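PDB 2CWY: DUF309 domain-containing protein, which is of unknown function but folds as a compact, all-helical monomer of the DUF309 family from Thermus thermophilus. Local coordinates for residues 20-25 with 42-47; 34-39 with 71-77; 62-66 with 85-89. All coordinates share one frame; numbering follows the deposited sequence.

Interaction 1 (20-25 with 42-47); sequences VHEVLE and VILLAA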
loop_
_atom_site.group_PDB
_atom_site.type_symbol
_atom_site.label_atom_id
_atom_site.label_comp_id
_atom_site.label_asym_id
_atom_site.label_seq_id
_atom_site.Cartn_x
_atom_site.Cartn_y
_atom_site.Cartn_z
ATOM N N VAL A 20 2.552 4.066 7.659
ATOM C CA VAL A 20 2.837 2.961 6.753
ATOM C C VAL A 20 3.627 3.517 5.572
ATOM O O VAL A 20 4.628 2.939 5.135
ATOM C CB VAL A 20 1.528 2.298 6.230
ATOM C CG1 VAL A 20 1.824 1.442 4.988
ATOM C CG2 VAL A 20 0.921 1.427 7.328
ATOM N N HIS A 21 3.181 4.662 5.075
ATOM C CA HIS A 21 3.832 5.315 3.952
ATOM C C HIS A 21 5.299 5.658 4.270
ATOM O O HIS A 21 6.214 5.353 3.494
ATOM C CB HIS A 21 3.017 6.566 3.584
ATOM C CG HIS A 21 3.472 7.240 2.330
ATOM N ND1 HIS A 21 2.643 8.049 1.583
ATOM C CD2 HIS A 21 4.663 7.220 1.685
ATOM C CE1 HIS A 21 3.303 8.496 0.529
ATOM N NE2 HIS A 21 4.532 8.009 0.568
ATOM N N GLU A 22 5.524 6.281 5.422
ATOM C CA GLU A 22 6.866 6.663 5.855
ATOM C C GLU A 22 7.788 5.468 6.099
ATOM O O GLU A 22 8.966 5.512 5.754
ATOM C CB GLU A 22 6.776 7.490 7.138
ATOM C CG GLU A 22 8.071 8.162 7.533
ATOM C CD GLU A 22 7.952 8.899 8.842
ATOM O OE1 GLU A 22 6.919 9.574 9.052
ATOM O OE2 GLU A 22 8.895 8.809 9.658
ATOM N N VAL A 23 7.255 4.398 6.689
ATOM C CA VAL A 23 8.058 3.216 6.980
ATOM C C VAL A 23 8.493 2.461 5.720
ATOM O O VAL A 23 9.582 1.891 5.681
ATOM C CB VAL A 23 7.296 2.260 7.958
ATOM C CG1 VAL A 23 7.942 0.882 8.002
ATOM C CG2 VAL A 23 7.311 2.862 9.350
ATOM N N LEU A 24 7.661 2.488 4.682
ATOM C CA LEU A 24 7.980 1.782 3.446
ATOM C C LEU A 24 8.849 2.558 2.456
ATOM O O LEU A 24 9.435 1.964 1.553
ATOM C CB LEU A 24 6.695 1.341 2.753
ATOM C CG LEU A 24 5.828 0.331 3.506
ATOM C CD1 LEU A 24 4.576 0.069 2.683
ATOM C CD2 LEU A 24 6.598 -0.970 3.726
ATOM N N GLU A 25 8.935 3.875 2.613
ATOM C CA GLU A 25 9.745 4.664 1.694
ATOM C C GLU A 25 11.189 4.188 1.509
ATOM O O GLU A 25 11.654 4.077 0.372
ATOM C CB GLU A 25 9.763 6.141 2.100
ATOM C CG GLU A 25 10.487 6.997 1.081
ATOM C CD GLU A 25 10.757 8.406 1.575
ATOM O OE1 GLU A 25 10.759 8.615 2.805
ATOM O OE2 GLU A 25 10.977 9.301 0.731
ATOM N N VAL A 42 1.495 -0.405 -2.282
ATOM C CA VAL A 42 1.045 -0.410 -0.887
ATOM C C VAL A 42 1.108 1.027 -0.332
ATOM O O VAL A 42 0.217 1.468 0.398
ATOM C CB VAL A 42 1.931 -1.338 -0.017
ATOM C CG1 VAL A 42 1.524 -1.230 1.464
ATOM C CG2 VAL A 42 1.800 -2.768 -0.494
ATOM N N ILE A 43 2.172 1.748 -0.682
ATOM C CA ILE A 43 2.326 3.127 -0.249
ATOM C C ILE A 43 1.144 3.972 -0.754
ATOM O O ILE A 43 0.590 4.784 -0.009
ATOM C CB ILE A 43 3.660 3.726 -0.778
ATOM C CG1 ILE A 43 4.828 3.265 0.104
ATOM C CG2 ILE A 43 3.571 5.250 -0.835
ATOM C CD1 ILE A 43 6.185 3.620 -0.468
ATOM N N LEU A 44 0.756 3.770 -2.013
ATOM C CA LEU A 44 -0.344 4.540 -2.605
ATOM C C LEU A 44 -1.708 4.180 -2.009
ATOM O O LEU A 44 -2.601 5.024 -1.949
ATOM C CB LEU A 44 -0.347 4.353 -4.133
ATOM C CG LEU A 44 0.834 5.017 -4.867
ATOM C CD1 LEU A 44 0.999 4.432 -6.284
ATOM C CD2 LEU A 44 0.582 6.519 -4.932
ATOM N N LEU A 45 -1.878 2.931 -1.580
ATOM C CA LEU A 45 -3.133 2.530 -0.945
ATOM C C LEU A 45 -3.193 3.224 0.419
ATOM O O LEU A 45 -4.235 3.765 0.813
ATOM C CB LEU A 45 -3.186 1.014 -0.745
ATOM C CG LEU A 45 -3.190 0.169 -2.022
ATOM C CD1 LEU A 45 -3.317 -1.304 -1.645
ATOM C CD2 LEU A 45 -4.343 0.583 -2.912
ATOM N N ALA A 46 -2.076 3.201 1.145
ATOM C CA ALA A 46 -2.036 3.864 2.449
ATOM C C ALA A 46 -2.326 5.359 2.247
ATOM O O ALA A 46 -3.118 5.962 2.983
ATOM C CB ALA A 46 -0.655 3.665 3.112
ATOM N N ALA A 47 -1.689 5.947 1.238
ATOM C CA ALA A 47 -1.868 7.368 0.940
ATOM C C ALA A 47 -3.323 7.704 0.622
ATOM O O ALA A 47 -3.821 8.764 1.009
ATOM C CB ALA A 47 -0.949 7.775 -0.234
#
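Ile43 sits between His21 and Leu24, one branch given to each, and the tight half of this contact is built round it. Its methyl CG2 stands over one face of the His21 imidazole, 3.4 Å from the ring centroid and 16° off the normal: a close CH-pi contact, displaced toward the NE2 and CD2 side of the ring. Here the backbones are also nearest, with His21 CA 5.0 Å from Ile43 CA. The other branch runs along Leu24, with CG1 3.8 Å from Leu24 CB, and ends at CD1 beside the backbone there. Deeper in, Leu24 CD1 meets Val42 CG1 at 3.5 Å, the two side chains crossing at about a right angle. Trp5 and Pro3 also touch Leu24, while Leu84 and Leu79 lie on Val42, so this inner side is walled off by other parts of the chain.

One turn along, Val20 CG1 rests on the methyl CB of Ala46 at 3.8 Å. The His21 ring, its CG anti to the backbone N (chi1 -172°), stays tight on the face under Ile43; the looser approach is that of Ala47 CB, which comes obliquely to His21 ND1 at 4.0 Å. Glu25 is looser still: Ile43 CD1 comes near its backbone N, but the carboxylate heads away into solvent.

The segment axes run antiparallel at 160° and approach to 9.0 Å. Helices 17-30 and 33-53, joined by a very short turn, thus form an antiparallel helical hairpin within this all-helical DUF309 protein.

Interaction 2 (34-39 with 71-77); sequences EERRLL and GLPCPLM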
loop_
_atom_site.group_PDB
_atom_site.type_symbol
_atom_site.label_atom_id
_atom_site.label_comp_id
_atom_site.label_asym_id
_atom_site.label_seq_id
_atom_site.Cartn_x
_atom_site.Cartn_y
_atom_site.Cartn_z
ATOM N N GLU A 34 9.538 -5.758 -9.775
ATOM C CA GLU A 34 8.287 -6.154 -9.125
ATOM C C GLU A 34 8.176 -5.728 -7.670
ATOM O O GLU A 34 7.102 -5.328 -7.215
ATOM C CB GLU A 34 8.112 -7.663 -9.200
ATOM C CG GLU A 34 8.014 -8.204 -10.595
ATOM C CD GLU A 34 8.126 -9.709 -10.612
ATOM O OE1 GLU A 34 9.209 -10.231 -10.275
ATOM O OE2 GLU A 34 7.136 -10.377 -10.951
ATOM N N GLU A 35 9.276 -5.866 -6.938
ATOM C CA GLU A 35 9.324 -5.476 -5.537
ATOM C C GLU A 35 9.081 -3.973 -5.385
ATOM O O GLU A 35 8.339 -3.544 -4.498
ATOM C CB GLU A 35 10.685 -5.850 -4.952
ATOM C CG GLU A 35 10.884 -7.356 -4.783
ATOM C CD GLU A 35 10.904 -8.121 -6.106
ATOM O OE1 GLU A 35 10.329 -9.227 -6.146
ATOM O OE2 GLU A 35 11.492 -7.631 -7.100
ATOM N N ARG A 36 9.698 -3.173 -6.256
ATOM C CA ARG A 36 9.533 -1.724 -6.186
ATOM C C ARG A 36 8.078 -1.375 -6.506
ATOM O O ARG A 36 7.481 -0.508 -5.869
ATOM C CB ARG A 36 10.498 -1.005 -7.158
ATOM C CG ARG A 36 10.736 0.484 -6.836
ATOM C CD ARG A 36 11.577 1.201 -7.917
ATOM N NE ARG A 36 11.765 2.627 -7.634
ATOM C CZ ARG A 36 12.745 3.132 -6.886
ATOM N NH1 ARG A 36 13.652 2.336 -6.340
ATOM N NH2 ARG A 36 12.813 4.442 -6.671
ATOM N N ARG A 37 7.489 -2.075 -7.471
ATOM C CA ARG A 37 6.103 -1.803 -7.825
ATOM C C ARG A 37 5.185 -2.134 -6.648
ATOM O O ARG A 37 4.283 -1.362 -6.303
ATOM C CB ARG A 37 5.708 -2.621 -9.065
ATOM C CG ARG A 37 6.195 -2.000 -10.377
ATOM C CD ARG A 37 6.025 -2.975 -11.529
ATOM N NE ARG A 37 4.648 -3.449 -11.628
ATOM C CZ ARG A 37 4.303 -4.592 -12.209
ATOM N NH1 ARG A 37 5.240 -5.369 -12.740
ATOM N NH2 ARG A 37 3.031 -4.963 -12.242
ATOM N N LEU A 38 5.425 -3.282 -6.024
ATOM C CA LEU A 38 4.621 -3.681 -4.891
ATOM C C LEU A 38 4.698 -2.644 -3.774
ATOM O O LEU A 38 3.676 -2.236 -3.233
ATOM C CB LEU A 38 5.088 -5.028 -4.358
ATOM C CG LEU A 38 4.429 -5.388 -3.025
ATOM C CD1 LEU A 38 2.966 -5.759 -3.257
ATOM C CD2 LEU A 38 5.170 -6.513 -2.396
ATOM N N LEU A 39 5.912 -2.219 -3.424
ATOM C CA LEU A 39 6.077 -1.235 -2.348
ATOM C C LEU A 39 5.361 0.080 -2.655
ATOM O O LEU A 39 4.665 0.636 -1.795
ATOM C CB LEU A 39 7.573 -1.008 -2.073
ATOM C CG LEU A 39 8.250 -2.229 -1.427
ATOM C CD1 LEU A 39 9.751 -2.175 -1.642
ATOM C CD2 LEU A 39 7.915 -2.274 0.068
ATOM N N GLY A 71 -0.794 -7.246 -12.506
ATOM C CA GLY A 71 0.102 -8.226 -13.091
ATOM C C GLY A 71 1.174 -8.797 -12.184
ATOM O O GLY A 71 1.946 -9.661 -12.607
ATOM N N LEU A 72 1.246 -8.323 -10.945
ATOM C CA LEU A 72 2.249 -8.844 -10.026
ATOM C C LEU A 72 1.811 -10.196 -9.484
ATOM O O LEU A 72 0.612 -10.492 -9.403
ATOM C CB LEU A 72 2.445 -7.901 -8.832
ATOM C CG LEU A 72 3.138 -6.552 -9.029
ATOM C CD1 LEU A 72 3.179 -5.825 -7.683
ATOM C CD2 LEU A 72 4.566 -6.756 -9.579
ATOM N N PRO A 73 2.777 -11.056 -9.130
ATOM C CA PRO A 73 2.356 -12.345 -8.584
ATOM C C PRO A 73 1.886 -12.061 -7.152
ATOM O O PRO A 73 2.232 -11.019 -6.591
ATOM C CB PRO A 73 3.638 -13.174 -8.628
ATOM C CG PRO A 73 4.723 -12.154 -8.536
ATOM C CD PRO A 73 4.224 -11.041 -9.407
ATOM N N CYS A 74 1.084 -12.955 -6.579
ATOM C CA CYS A 74 0.611 -12.778 -5.203
ATOM C C CYS A 74 0.616 -14.135 -4.503
ATOM O O CYS A 74 0.115 -15.117 -5.044
ATOM C CB CYS A 74 -0.810 -12.187 -5.175
ATOM S SG CYS A 74 -1.436 -11.740 -3.507
ATOM N N PRO A 75 1.193 -14.208 -3.292
ATOM C CA PRO A 75 1.812 -13.069 -2.613
ATOM C C PRO A 75 3.152 -12.678 -3.218
ATOM O O PRO A 75 3.676 -13.354 -4.113
ATOM C CB PRO A 75 1.948 -13.561 -1.177
ATOM C CG PRO A 75 2.206 -15.036 -1.353
ATOM C CD PRO A 75 1.177 -15.397 -2.416
ATOM N N LEU A 76 3.694 -11.568 -2.731
ATOM C CA LEU A 76 4.989 -11.076 -3.174
ATOM C C LEU A 76 5.624 -10.423 -1.955
ATOM O O LEU A 76 4.961 -9.686 -1.216
ATOM C CB LEU A 76 4.835 -10.063 -4.310
ATOM C CG LEU A 76 6.129 -9.555 -4.937
ATOM C CD1 LEU A 76 6.902 -10.725 -5.547
ATOM C CD2 LEU A 76 5.804 -8.512 -5.988
HETATM N N MSE A 77 6.903 -10.717 -1.737
HETATM C CA MSE A 77 7.650 -10.181 -0.598
HETATM C C MSE A 77 7.048 -10.629 0.732
HETATM O O MSE A 77 7.293 -10.008 1.760
HETATM C CB MSE A 77 7.683 -8.647 -0.641
HETATM C CG MSE A 77 8.351 -8.051 -1.859
HETATM SE SE MSE A 77 8.741 -6.159 -1.568
HETATM C CE MSE A 77 10.313 -6.363 -0.462
HETATM O O HOH W 1 5.388 -9.658 -12.504
#
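Leu38 has CG anti to its own N (chi1 170°), which carries CD2 out against Leu76 and Met77, whereas Leu72, with CG beside its backbone N (chi1 -71°), extends its two methyls to the helix. The two methyls of Leu72 have different partners. Leu72 CD1 packs on Leu38, 3.9 Å from CB, while Leu72 CD2 lies between the CB-CG stem of Glu34 and the guanidinium of Arg37. There it stands over the centre of the Arg37 guanidinium, 3.4 Å from CZ, so the flat cation lies across a methyl group. The bend of Arg37 at chi3 lays the group down in this way, and its NE donates to the carbonyl O of Arg68, which fixes the cation at the end of helix 59-69.

The segment 71-77 belongs to the irregular connection between helices 59-69 and 81-92, which folds back over the N-terminal part of helix 33-53 and covers that flank of the bundle. Gly71 begins it with a positive phi, and the peptide before Pro75 is cis, consistent with the turn after which Leu76 and Met77 point to the helix. Trp81 backs the same region, touching Leu38 and Leu72 and donating from NE1 to the O of Pro73.

Leu76 CD2 fits between Glu34 and Leu38, 3.9 Å from Leu38 CB. Met77, modelled as selenomethionine, slides past Leu38 in the opposite direction, its CG 3.6 Å from Leu38 CD2. The selenium then ends among aliphatic groups, with Glu35 CB at 3.9 Å and Leu39 CG at 4.0 Å. Toward solvent the contact thins out to the Glu34 carboxylate, whose OE2 lies 3.4 Å from Pro73 CD, the two side chains crossing at about a right angle.

Interaction 3 (62-66 with 85-89); sequences LRKAE and LQEAR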
loop_
_atom_site.group_PDB
_atom_site.type_symbol
_atom_site.label_atom_id
_atom_site.label_comp_id
_atom_site.label_asym_id
_atom_site.label_seq_id
_atom_site.Cartn_x
_atom_site.Cartn_y
_atom_site.Cartn_z
ATOM N N LEU A 62 -5.708 5.366 -5.427
ATOM C CA LEU A 62 -6.107 3.967 -5.631
ATOM C C LEU A 62 -5.817 3.550 -7.075
ATOM O O LEU A 62 -5.294 2.458 -7.317
ATOM C CB LEU A 62 -7.599 3.757 -5.339
ATOM C CG LEU A 62 -8.130 2.366 -5.691
ATOM C CD1 LEU A 62 -7.388 1.311 -4.895
ATOM C CD2 LEU A 62 -9.621 2.295 -5.417
ATOM N N ARG A 63 -6.149 4.424 -8.030
ATOM C CA ARG A 63 -5.912 4.146 -9.449
ATOM C C ARG A 63 -4.419 3.927 -9.723
ATOM O O ARG A 63 -4.034 2.989 -10.438
ATOM C CB ARG A 63 -6.426 5.303 -10.331
ATOM C CG ARG A 63 -5.804 5.328 -11.735
ATOM C CD ARG A 63 -6.485 6.320 -12.685
ATOM N NE ARG A 63 -6.683 7.651 -12.110
ATOM C CZ ARG A 63 -5.708 8.457 -11.693
ATOM N NH1 ARG A 63 -4.436 8.084 -11.774
ATOM N NH2 ARG A 63 -6.011 9.660 -11.211
ATOM N N LYS A 64 -3.576 4.789 -9.162
ATOM C CA LYS A 64 -2.130 4.645 -9.362
ATOM C C LYS A 64 -1.634 3.350 -8.719
ATOM O O LYS A 64 -0.770 2.658 -9.271
ATOM C CB LYS A 64 -1.405 5.850 -8.773
ATOM C CG LYS A 64 -1.728 7.136 -9.524
ATOM C CD LYS A 64 -1.310 8.360 -8.736
ATOM C CE LYS A 64 0.182 8.455 -8.594
ATOM N NZ LYS A 64 0.547 9.712 -7.860
ATOM N N ALA A 65 -2.173 3.025 -7.547
ATOM C CA ALA A 65 -1.787 1.791 -6.872
ATOM C C ALA A 65 -2.154 0.579 -7.732
ATOM O O ALA A 65 -1.367 -0.357 -7.879
ATOM C CB ALA A 65 -2.479 1.690 -5.520
ATOM N N GLU A 66 -3.362 0.588 -8.291
ATOM C CA GLU A 66 -3.804 -0.522 -9.126
ATOM C C GLU A 66 -2.892 -0.674 -10.337
ATOM O O GLU A 66 -2.561 -1.794 -10.732
ATOM C CB GLU A 66 -5.260 -0.309 -9.553
ATOM C CG GLU A 66 -6.222 -0.306 -8.348
ATOM C CD GLU A 66 -7.667 0.008 -8.705
ATOM O OE1 GLU A 66 -7.903 0.953 -9.487
ATOM O OE2 GLU A 66 -8.564 -0.683 -8.173
ATOM N N LEU A 85 -5.438 -4.719 -1.060
ATOM C CA LEU A 85 -6.066 -3.895 -2.091
ATOM C C LEU A 85 -7.585 -4.024 -1.965
ATOM O O LEU A 85 -8.312 -3.041 -2.124
ATOM C CB LEU A 85 -5.602 -4.354 -3.474
ATOM C CG LEU A 85 -6.304 -3.778 -4.707
ATOM C CD1 LEU A 85 -6.082 -2.289 -4.813
ATOM C CD2 LEU A 85 -5.750 -4.472 -5.945
ATOM N N GLN A 86 -8.061 -5.236 -1.686
ATOM C CA GLN A 86 -9.499 -5.470 -1.510
ATOM C C GLN A 86 -10.017 -4.625 -0.351
ATOM O O GLN A 86 -11.068 -3.990 -0.462
ATOM C CB GLN A 86 -9.768 -6.948 -1.220
ATOM C CG GLN A 86 -11.233 -7.286 -0.908
ATOM C CD GLN A 86 -11.439 -8.777 -0.728
ATOM O OE1 GLN A 86 -10.993 -9.362 0.260
ATOM N NE2 GLN A 86 -12.091 -9.402 -1.692
ATOM N N GLU A 87 -9.275 -4.605 0.756
ATOM C CA GLU A 87 -9.691 -3.825 1.916
ATOM C C GLU A 87 -9.703 -2.330 1.595
ATOM O O GLU A 87 -10.669 -1.625 1.907
ATOM C CB GLU A 87 -8.787 -4.081 3.131
ATOM C CG GLU A 87 -9.236 -3.269 4.373
ATOM C CD GLU A 87 -8.263 -3.340 5.543
ATOM O OE1 GLU A 87 -8.275 -2.408 6.379
ATOM O OE2 GLU A 87 -7.493 -4.324 5.641
ATOM N N ALA A 88 -8.631 -1.844 0.973
ATOM C CA ALA A 88 -8.554 -0.428 0.609
ATOM C C ALA A 88 -9.737 -0.043 -0.270
ATOM O O ALA A 88 -10.377 0.994 -0.051
ATOM C CB ALA A 88 -7.254 -0.142 -0.132
ATOM N N ARG A 89 -10.019 -0.863 -1.276
ATOM C CA ARG A 89 -11.135 -0.590 -2.172
ATOM C C ARG A 89 -12.440 -0.470 -1.398
ATOM O O ARG A 89 -13.216 0.460 -1.613
ATOM C CB ARG A 89 -11.254 -1.689 -3.227
ATOM C CG ARG A 89 -10.277 -1.547 -4.381
ATOM C CD ARG A 89 -10.267 -2.812 -5.235
ATOM N NE ARG A 89 -9.469 -2.641 -6.447
ATOM C CZ ARG A 89 -9.059 -3.638 -7.224
ATOM N NH1 ARG A 89 -9.364 -4.890 -6.915
ATOM N NH2 ARG A 89 -8.363 -3.383 -8.324
#
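Glu66 and Arg89 make a salt bridge across an antiparallel helix pair, helices 59-69 and 81-92 of the all-helical bundle, bordering a small leucine contact. The segment axes are well separated, 11.6 Å at closest approach, so long side chains have to span the gap. Leu62 and Leu85 do so on the buried side: their CD1 methyls meet at 3.8 Å, the side chains crossing at about a right angle. Leu45 of helix 33-53 touches both leucines, which puts a third helix against this inner side. Next to them the aliphatic CG of Arg89 lies 4.0 Å from Leu62 CD2, joining the apolar patch to the charged one.

The Arg89 chain is stretched from CG to NE (chi2 169°, chi3 173°) and thereby brings its head across to the carboxylate, which comes from the opposite direction on an extended Glu66. Within its own helix Leu85 CD2 lies over the centre of one guanidinium face, 3.5 Å above the plane, packing against that face and limiting how the group can turn. A leucine in place of Arg89 would probably leave the Glu66 carboxylate without its charged mate and strip that methyl of the flat group it now packs on.

The grip is side-on, NE and NH2 both donating to one oxygen, Glu66 OE2. Guanidinium and carboxylate are not coplanar but turned 71° apart. Arg89 NE meets Glu66 OE2 almost in line with the C-O bond at 2.8 Å, while NH2 reaches the same OE2 at 2.7 Å from above the carboxylate plane.

In the fold
Helix 33-53 ties the set together. It supplies a segment to interactions 1 and 2, whose centres lie 14 Å apart, and the two meet where Leu24 CD2 touches Leu39 CD2 at 4.1 Å. From 42-47 the packing passes on to interaction 3, centred 12 Å away: Leu45 CD2 lies 3.4 Å from Ala65 CB, and Leu44 covers the same alanine. Interactions 2 and 3 stay separate, their nearest atoms about 6 Å apart, although the loop of one leads into the helix 81-92 of the other. Interaction 1 is the most central, about 5 Å from the centre of the chain, against 11 Å for interaction 2 and 8 Å for interaction 3.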